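Nsp9 (Porcine coronavirus HKU15, PDB 5YM6) binds nucleic acid and forms dimers that strengthen this binding, probably as an RNA-binding component of the coronavirus replication machinery. Local coordinates at residues F29-T34 / G96-H101. Residues are numbered along the deposited sequence; the frame is centred on the assembly and turned at random.
Sequences FYVTRT and GMVIGH
Phe29 and Val31 of strand residues 29-33 meet Met97, Val98 and His101 of helix residues 96-101, the short axes passing 9.2 Å apart with their N-to-C directions 119° from each other. The CA atoms of Phe29 and Val98 lie 7.1 Å apart and those of Val31 and Met97 7.4 Å, a spacing bridged by side chains alone, without hydrogen bonds between the segments. Val98 is the central helix residue: its forked side chain gives one methyl, CG2, to Phe29 CB at 4.1 Å and the other, CG1, obliquely to the ring near Phe29 CD2. Val31 suits a strand by its branching at CB; its CG2, anti to the carbonyl carbon (chi1 171°), comes 3.9 Å from Met97 CB and also touches Val98 CG2. Met97 offers Val31 this methylene, while its flexible thioether chain bends at chi2 and chi3. Phe29 is long enough to reach the next helical turn, where His101 CD2 lies 4.2 Å from Phe29 CE2, at the phenyl edge; a histidine suits this partly exposed border, giving carbon to the contact. Tyr30 points away and pairs its ring with Phe10. Helix 92-105 packs on one face of the antiparallel sheet: Val98 and Val31 both reach Val40 of strand 36-44, and His101 touches Val9 of strand 8-18. Met97 also packs on Gly96 of the second subunit, consistent with Gly96 and Gly100 forming the GxxxG dimer motif usual in nsp9.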
loop_
_atom_site.group_PDB
_atom_site.type_symbol
_atom_site.label_atom_id
_atom_site.label_comp_id
_atom_site.label_asym_id
_atom_site.label_seq_id
_atom_site.Cartn_x
_atom_site.Cartn_y
_atom_site.Cartn_z
ATOM N N PHE B 29 -9.566 9.487 2.768
ATOM C CA PHE B 29 -8.562 8.916 1.872
ATOM C C PHE B 29 -9.246 7.982 0.894
ATOM O O PHE B 29 -9.853 6.993 1.288
ATOM C CB PHE B 29 -7.488 8.159 2.656
ATOM C CG PHE B 29 -6.649 9.045 3.537
ATOM C CD1 PHE B 29 -7.153 9.541 4.734
ATOM C CD2 PHE B 29 -5.372 9.402 3.159
ATOM C CE1 PHE B 29 -6.385 10.361 5.535
ATOM C CE2 PHE B 29 -4.603 10.228 3.966
ATOM C CZ PHE B 29 -5.111 10.702 5.139
ATOM N N TYR B 30 -9.159 8.317 -0.385
ATOM C CA TYR B 30 -9.746 7.494 -1.425
ATOM C C TYR B 30 -8.647 6.795 -2.216
ATOM O O TYR B 30 -7.610 7.380 -2.475
ATOM C CB TYR B 30 -10.596 8.339 -2.378
ATOM C CG TYR B 30 -11.874 8.878 -1.780
ATOM C CD1 TYR B 30 -11.903 10.110 -1.143
ATOM C CD2 TYR B 30 -13.052 8.156 -1.881
ATOM C CE1 TYR B 30 -13.073 10.601 -0.605
ATOM C CE2 TYR B 30 -14.230 8.638 -1.352
ATOM C CZ TYR B 30 -14.232 9.864 -0.720
ATOM O OH TYR B 30 -15.400 10.336 -0.193
ATOM N N VAL B 31 -8.887 5.546 -2.591
ATOM C CA VAL B 31 -8.024 4.895 -3.565
ATOM C C VAL B 31 -8.755 4.914 -4.898
ATOM O O VAL B 31 -9.920 4.528 -4.976
ATOM C CB VAL B 31 -7.658 3.458 -3.167
ATOM C CG1 VAL B 31 -6.933 2.760 -4.326
ATOM C CG2 VAL B 31 -6.765 3.474 -1.927
ATOM N N THR B 32 -8.063 5.367 -5.935
ATOM C CA THR B 32 -8.617 5.370 -7.278
ATOM C C THR B 32 -7.945 4.308 -8.134
ATOM O O THR B 32 -6.745 4.056 -7.998
ATOM C CB THR B 32 -8.438 6.728 -7.979
ATOM O OG1 THR B 32 -7.043 6.963 -8.212
ATOM C CG2 THR B 32 -8.997 7.846 -7.129
ATOM N N ARG B 33 -8.734 3.720 -9.024
ATOM C CA ARG B 33 -8.245 2.736 -9.985
ATOM C C ARG B 33 -9.245 2.607 -11.123
ATOM O O ARG B 33 -10.442 2.447 -10.886
ATOM C CB ARG B 33 -8.028 1.379 -9.320
ATOM C CG ARG B 33 -7.399 0.341 -10.238
ATOM C CD ARG B 33 -7.858 -1.066 -9.879
ATOM N NE ARG B 33 -7.210 -2.073 -10.716
ATOM C CZ ARG B 33 -7.686 -2.489 -11.887
ATOM N NH1 ARG B 33 -7.028 -3.407 -12.585
ATOM N NH2 ARG B 33 -8.814 -1.980 -12.367
ATOM N N THR B 34 -8.745 2.676 -12.355
ATOM C CA THR B 34 -9.581 2.515 -13.543
ATOM C C THR B 34 -10.767 3.486 -13.532
ATOM O O THR B 34 -11.904 3.090 -13.783
ATOM C CB THR B 34 -10.069 1.070 -13.652
ATOM N N GLY B 96 -2.723 -0.982 2.500
ATOM C CA GLY B 96 -1.331 -0.723 2.160
ATOM C C GLY B 96 -1.155 0.568 1.382
ATOM O O GLY B 96 -0.223 1.319 1.633
ATOM N N MET B 97 -2.036 0.812 0.423
ATOM C CA MET B 97 -1.993 2.059 -0.348
ATOM C C MET B 97 -2.039 3.299 0.558
ATOM O O MET B 97 -1.258 4.244 0.398
ATOM C CB MET B 97 -3.162 2.113 -1.336
ATOM C CG MET B 97 -3.042 1.203 -2.545
ATOM S SD MET B 97 -1.775 1.744 -3.691
ATOM C CE MET B 97 -2.407 3.333 -4.238
ATOM N N VAL B 98 -2.959 3.288 1.512
ATOM C CA VAL B 98 -3.142 4.439 2.404
ATOM C C VAL B 98 -2.010 4.554 3.422
ATOM O O VAL B 98 -1.507 5.649 3.676
ATOM C CB VAL B 98 -4.500 4.361 3.109
ATOM C CG1 VAL B 98 -4.625 5.422 4.202
ATOM C CG2 VAL B 98 -5.596 4.527 2.091
ATOM N N ILE B 99 -1.564 3.431 3.975
ATOM C CA ILE B 99 -0.440 3.469 4.914
ATOM C C ILE B 99 0.813 4.021 4.234
ATOM O O ILE B 99 1.549 4.811 4.829
ATOM C CB ILE B 99 -0.150 2.080 5.503
ATOM C CG1 ILE B 99 -1.303 1.658 6.418
ATOM C CG2 ILE B 99 1.150 2.077 6.297
ATOM C CD1 ILE B 99 -1.163 0.264 6.978
ATOM N N GLY B 100 1.045 3.618 2.986
ATOM C CA GLY B 100 2.183 4.121 2.236
ATOM C C GLY B 100 2.095 5.622 2.022
ATOM O O GLY B 100 3.092 6.344 2.134
ATOM N N HIS B 101 0.891 6.093 1.721
ATOM C CA HIS B 101 0.675 7.503 1.437
ATOM C C HIS B 101 0.924 8.342 2.683
ATOM O O HIS B 101 1.626 9.353 2.628
ATOM C CB HIS B 101 -0.747 7.723 0.903
ATOM C CG HIS B 101 -1.025 9.130 0.472
ATOM N ND1 HIS B 101 -0.828 9.562 -0.825
ATOM C CD2 HIS B 101 -1.499 10.195 1.155
ATOM C CE1 HIS B 101 -1.167 10.838 -0.914
ATOM N NE2 HIS B 101 -1.571 11.246 0.274
#